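Local structure of aromatic-amino-acid aminotransferase (Burkholderia pseudomallei, 4F4E) at residues Lys103-Arg117 / Ile244-Asn258. The protein probably catalyses the pyridoxal-phosphate-dependent transfer of amino groups from aromatic amino acids such as tyrosine to 2-oxoglutarate, working as a homodimer. Residues are numbered along the deposited sequence; the frame is centred on the assembly and turned at random.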
loop_
_atom_site.group_PDB
_atom_site.type_symbol
_atom_site.label_atom_id
_atom_site.label_comp_id
_atom_site.label_asym_id
_atom_site.label_seq_id
_atom_site.Cartn_x
_atom_site.Cartn_y
_atom_site.Cartn_z
ATOM N N LYS A 103 -9.336 5.064 19.889
ATOM C CA LYS A 103 -9.407 4.864 21.340
ATOM C C LYS A 103 -8.058 4.536 21.934
ATOM O O LYS A 103 -7.737 4.934 23.069
ATOM C CB LYS A 103 -10.478 3.814 21.681
ATOM C CG LYS A 103 -11.866 4.432 21.414
ATOM C CD LYS A 103 -13.048 3.611 21.901
ATOM C CE LYS A 103 -14.390 4.379 21.727
ATOM N NZ LYS A 103 -15.543 3.537 22.225
ATOM N N LEU A 104 -7.249 3.788 21.190
ATOM C CA LEU A 104 -5.919 3.432 21.690
ATOM C C LEU A 104 -5.063 4.694 21.807
ATOM O O LEU A 104 -4.329 4.877 22.789
ATOM C CB LEU A 104 -5.288 2.402 20.726
ATOM C CG LEU A 104 -3.939 1.840 21.126
ATOM C CD1 LEU A 104 -4.031 1.022 22.420
ATOM C CD2 LEU A 104 -3.398 0.957 19.993
ATOM N N LEU A 105 -5.196 5.588 20.839
ATOM C CA LEU A 105 -4.434 6.842 20.831
ATOM C C LEU A 105 -4.911 7.888 21.809
ATOM O O LEU A 105 -4.101 8.530 22.454
ATOM C CB LEU A 105 -4.396 7.479 19.436
ATOM C CG LEU A 105 -3.668 6.620 18.395
ATOM C CD1 LEU A 105 -3.893 7.155 16.973
ATOM C CD2 LEU A 105 -2.161 6.501 18.627
ATOM N N LEU A 106 -6.230 8.058 21.913
ATOM C CA LEU A 106 -6.829 9.207 22.578
ATOM C C LEU A 106 -7.442 8.863 23.891
ATOM O O LEU A 106 -7.644 9.771 24.685
ATOM C CB LEU A 106 -7.874 9.918 21.671
ATOM C CG LEU A 106 -7.270 10.385 20.348
ATOM C CD1 LEU A 106 -8.296 10.994 19.370
ATOM C CD2 LEU A 106 -6.089 11.335 20.573
ATOM N N GLY A 107 -7.725 7.576 24.130
ATOM C CA GLY A 107 -8.401 7.170 25.359
ATOM C C GLY A 107 -9.840 6.821 25.085
ATOM O O GLY A 107 -10.472 7.400 24.212
ATOM N N ASP A 108 -10.372 5.879 25.841
ATOM C CA ASP A 108 -11.743 5.431 25.604
ATOM C C ASP A 108 -12.742 6.570 25.700
ATOM O O ASP A 108 -13.641 6.654 24.849
ATOM C CB ASP A 108 -12.120 4.267 26.550
ATOM C CG ASP A 108 -11.405 2.976 26.184
ATOM O OD1 ASP A 108 -10.863 2.871 25.055
ATOM O OD2 ASP A 108 -11.359 2.062 27.025
ATOM N N ASP A 109 -12.547 7.482 26.661
ATOM C CA ASP A 109 -13.500 8.571 26.914
ATOM C C ASP A 109 -13.152 9.962 26.312
ATOM O O ASP A 109 -13.555 11.024 26.808
ATOM C CB ASP A 109 -13.711 8.693 28.428
ATOM C CG ASP A 109 -14.469 7.510 29.004
ATOM O OD1 ASP A 109 -15.173 6.796 28.247
ATOM O OD2 ASP A 109 -14.371 7.302 30.229
ATOM N N SER A 110 -12.423 9.947 25.215
ATOM C CA SER A 110 -12.092 11.162 24.514
ATOM C C SER A 110 -13.301 11.957 24.104
ATOM O O SER A 110 -14.170 11.430 23.437
ATOM C CB SER A 110 -11.348 10.799 23.225
ATOM O OG SER A 110 -11.141 11.957 22.445
ATOM N N PRO A 111 -13.352 13.254 24.453
ATOM C CA PRO A 111 -14.431 14.093 23.982
ATOM C C PRO A 111 -14.336 14.380 22.488
ATOM O O PRO A 111 -15.338 14.709 21.889
ATOM C CB PRO A 111 -14.271 15.406 24.772
ATOM C CG PRO A 111 -13.121 15.237 25.651
ATOM C CD PRO A 111 -12.408 13.970 25.324
ATOM N N LEU A 112 -13.126 14.324 21.910
ATOM C CA LEU A 112 -13.002 14.509 20.466
ATOM C C LEU A 112 -13.649 13.357 19.704
ATOM O O LEU A 112 -14.406 13.561 18.739
ATOM C CB LEU A 112 -11.538 14.674 20.071
ATOM C CG LEU A 112 -10.820 15.878 20.671
ATOM C CD1 LEU A 112 -9.377 15.875 20.146
ATOM C CD2 LEU A 112 -11.537 17.171 20.319
ATOM N N ILE A 113 -13.424 12.135 20.163
ATOM C CA ILE A 113 -14.099 11.024 19.543
ATOM C C ILE A 113 -15.594 11.167 19.715
ATOM O O ILE A 113 -16.335 10.990 18.757
ATOM C CB ILE A 113 -13.658 9.664 20.112
ATOM C CG1 ILE A 113 -12.170 9.448 19.873
ATOM C CG2 ILE A 113 -14.503 8.534 19.481
ATOM C CD1 ILE A 113 -11.635 8.203 20.560
ATOM N N ALA A 114 -16.054 11.482 20.927
ATOM C CA ALA A 114 -17.502 11.591 21.186
ATOM C C ALA A 114 -18.162 12.644 20.297
ATOM O O ALA A 114 -19.326 12.502 19.952
ATOM C CB ALA A 114 -17.794 11.889 22.658
ATOM N N ALA A 115 -17.415 13.698 19.947
ATOM C CA ALA A 115 -17.937 14.827 19.150
ATOM C C ALA A 115 -17.776 14.593 17.642
ATOM O O ALA A 115 -18.104 15.462 16.839
ATOM C CB ALA A 115 -17.227 16.138 19.538
ATOM N N GLY A 116 -17.249 13.428 17.260
ATOM C CA GLY A 116 -17.039 13.107 15.856
ATOM C C GLY A 116 -15.999 13.927 15.138
ATOM O O GLY A 116 -16.087 14.157 13.926
ATOM N N ARG A 117 -15.028 14.407 15.884
ATOM C CA ARG A 117 -14.047 15.316 15.354
ATOM C C ARG A 117 -12.787 14.619 14.868
ATOM O O ARG A 117 -11.939 15.299 14.299
ATOM C CB ARG A 117 -13.696 16.374 16.405
ATOM C CG ARG A 117 -14.745 17.441 16.507
ATOM C CD ARG A 117 -14.494 18.384 17.674
ATOM N NE ARG A 117 -13.188 19.009 17.593
ATOM C CZ ARG A 117 -12.692 19.853 18.491
ATOM N NH1 ARG A 117 -13.409 20.205 19.537
ATOM N NH2 ARG A 117 -11.460 20.354 18.337
ATOM N N ILE A 244 1.446 1.436 27.422
ATOM C CA ILE A 244 0.598 1.776 26.268
ATOM C C ILE A 244 -0.065 3.131 26.419
ATOM O O ILE A 244 0.031 3.963 25.508
ATOM C CB ILE A 244 -0.419 0.669 25.977
ATOM C CG1 ILE A 244 0.308 -0.553 25.418
ATOM C CG2 ILE A 244 -1.491 1.117 24.994
ATOM C CD1 ILE A 244 -0.417 -1.870 25.657
ATOM N N GLU A 245 -0.686 3.370 27.573
ATOM C CA GLU A 245 -1.362 4.622 27.834
ATOM C C GLU A 245 -0.384 5.809 27.978
ATOM O O GLU A 245 -0.599 6.847 27.369
ATOM C CB GLU A 245 -2.304 4.508 29.063
ATOM C CG GLU A 245 -3.508 3.581 28.813
ATOM C CD GLU A 245 -4.488 4.109 27.725
ATOM O OE1 GLU A 245 -5.158 5.149 28.002
ATOM O OE2 GLU A 245 -4.600 3.479 26.608
ATOM N N ALA A 246 0.701 5.650 28.734
ATOM C CA ALA A 246 1.621 6.755 28.977
ATOM C C ALA A 246 2.314 7.164 27.676
ATOM O O ALA A 246 2.633 8.350 27.466
ATOM C CB ALA A 246 2.685 6.398 30.034
ATOM N N ASP A 247 2.562 6.196 26.809
ATOM C CA ASP A 247 3.304 6.482 25.572
ATOM C C ASP A 247 2.491 7.327 24.613
ATOM O O ASP A 247 3.065 7.894 23.654
ATOM C CB ASP A 247 3.737 5.184 24.885
ATOM C CG ASP A 247 4.880 4.461 25.616
ATOM O OD1 ASP A 247 5.375 5.032 26.638
ATOM O OD2 ASP A 247 5.306 3.360 25.153
ATOM N N ALA A 248 1.165 7.353 24.799
ATOM C CA ALA A 248 0.250 8.232 24.015
ATOM C C ALA A 248 0.203 9.674 24.525
ATOM O O ALA A 248 -0.488 10.528 23.939
ATOM C CB ALA A 248 -1.170 7.669 23.970
ATOM N N ALA A 249 0.914 9.959 25.614
ATOM C CA ALA A 249 0.738 11.254 26.316
ATOM C C ALA A 249 0.873 12.449 25.393
ATOM O O ALA A 249 0.056 13.351 25.417
ATOM C CB ALA A 249 1.688 11.349 27.499
ATOM N N ALA A 250 1.896 12.442 24.561
ATOM C CA ALA A 250 2.148 13.558 23.656
ATOM C C ALA A 250 1.009 13.774 22.685
ATOM O O ALA A 250 0.625 14.908 22.419
ATOM C CB ALA A 250 3.467 13.363 22.909
ATOM N N VAL A 251 0.423 12.673 22.175
ATOM C CA VAL A 251 -0.698 12.775 21.247
ATOM C C VAL A 251 -1.893 13.420 21.967
ATOM O O VAL A 251 -2.507 14.360 21.457
ATOM C CB VAL A 251 -1.077 11.374 20.677
ATOM C CG1 VAL A 251 -2.340 11.453 19.854
ATOM C CG2 VAL A 251 0.079 10.763 19.892
ATOM N N ARG A 252 -2.145 12.994 23.217
ATOM C CA ARG A 252 -3.255 13.486 24.016
ATOM C C ARG A 252 -3.123 14.951 24.436
ATOM O O ARG A 252 -4.143 15.656 24.491
ATOM C CB ARG A 252 -3.471 12.567 25.230
ATOM C CG ARG A 252 -3.860 11.161 24.733
ATOM C CD ARG A 252 -4.157 10.166 25.840
ATOM N NE ARG A 252 -4.263 8.810 25.255
ATOM C CZ ARG A 252 -4.561 7.689 25.931
ATOM N NH1 ARG A 252 -4.835 7.706 27.211
ATOM N NH2 ARG A 252 -4.631 6.530 25.309
ATOM N N LEU A 253 -1.883 15.394 24.669
ATOM C CA LEU A 253 -1.588 16.799 25.006
ATOM C C LEU A 253 -1.971 17.700 23.842
ATOM O O LEU A 253 -2.550 18.764 24.055
ATOM C CB LEU A 253 -0.097 17.001 25.349
ATOM C CG LEU A 253 0.307 16.531 26.753
ATOM C CD1 LEU A 253 1.838 16.423 27.023
ATOM C CD2 LEU A 253 -0.331 17.452 27.777
ATOM N N PHE A 254 -1.647 17.257 22.621
ATOM C CA PHE A 254 -2.026 18.019 21.418
ATOM C C PHE A 254 -3.532 17.974 21.219
ATOM O O PHE A 254 -4.139 18.987 20.849
ATOM C CB PHE A 254 -1.302 17.543 20.159
ATOM C CG PHE A 254 0.111 18.073 20.038
ATOM C CD1 PHE A 254 0.340 19.287 19.493
ATOM C CD2 PHE A 254 1.166 17.333 20.471
ATOM C CE1 PHE A 254 1.619 19.775 19.377
ATOM C CE2 PHE A 254 2.467 17.810 20.361
ATOM C CZ PHE A 254 2.680 19.050 19.812
ATOM N N ALA A 255 -4.133 16.817 21.471
ATOM C CA ALA A 255 -5.568 16.672 21.340
ATOM C C ALA A 255 -6.284 17.624 22.295
ATOM O O ALA A 255 -7.252 18.281 21.890
ATOM C CB ALA A 255 -5.998 15.213 21.583
ATOM N N ALA A 256 -5.783 17.732 23.524
ATOM C CA ALA A 256 -6.414 18.543 24.566
ATOM C C ALA A 256 -6.331 20.029 24.264
ATOM O O ALA A 256 -7.114 20.807 24.817
ATOM C CB ALA A 256 -5.782 18.243 25.940
ATOM N N ALA A 257 -5.381 20.416 23.405
ATOM C CA ALA A 257 -5.139 21.816 23.021
ATOM C C ALA A 257 -6.016 22.393 21.912
ATOM O O ALA A 257 -5.821 23.546 21.526
ATOM C CB ALA A 257 -3.651 22.017 22.662
ATOM N N ASN A 258 -6.976 21.634 21.394
ATOM C CA ASN A 258 -7.854 22.150 20.329
ATOM C C ASN A 258 -7.086 22.676 19.115
ATOM O O ASN A 258 -7.230 23.853 18.688
ATOM C CB ASN A 258 -8.819 23.198 20.881
ATOM C CG ASN A 258 -10.058 22.560 21.484
ATOM O OD1 ASN A 258 -10.429 21.437 21.134
ATOM N ND2 ASN A 258 -10.704 23.277 22.397
HETATM O O HOH W 1 -7.007 3.412 25.103
#
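Arg252 reaches from helix 249-256 to the C-terminal end of helix 95-106 and binds two backbone carbonyls there. Arg252 NE donates to Leu105 O at 2.8 Å, nearly straight at 170°. Arg252 NH2 donates to Leu104 O at 3.0 Å, a more bent bond. Both oxygens lie in the guanidinium plane, but the donors sit above the carbonyl planes. The arginine chain runs extended from CG to NE, which carries the guanidinium across to the helix end. The peptide between Leu106 and Gly107 lies over one face of that group, offset toward the rim.

Glu245, seven residues earlier in the same segment, meets the edge of the guanidinium in its plane. A salt bridge joins Arg252 NH1 to Glu245 OE1 at 2.7 Å. The glutamate folds back at chi2 (-65°) to bring its carboxylate there. A water donates to both Lys103 O and Glu245 OE2. Leu104 O has a further donor in Gln238 NE2.

Apolar contacts flank this polar centre. Leu104 CD1 meets Ile244 CG2 at 3.6 Å. Leu106 CD2 touches Val251 CG1 (3.8 Å) and Ala255 CB. Leu112 CD1 also packs on Ala255 CB.

At the far end Arg117 NH2 donates to Asn258 OD1 at 3.2 Å. Leu112 CD2 lies over the centre of the Arg117 guanidinium; Arg117 NE donates to Thr285 O.

The contact thus joins two helical regions beside the mixed sheet of the aminotransferase fold. Arg252 gathers two carbonyls at the C-terminal end of helix 95-106. Its positive charge probably complements the negative end of the helix dipole. The two carbonyls and the Glu245 carboxylate, all at the guanidinium edge, together probably fix the group's rotation.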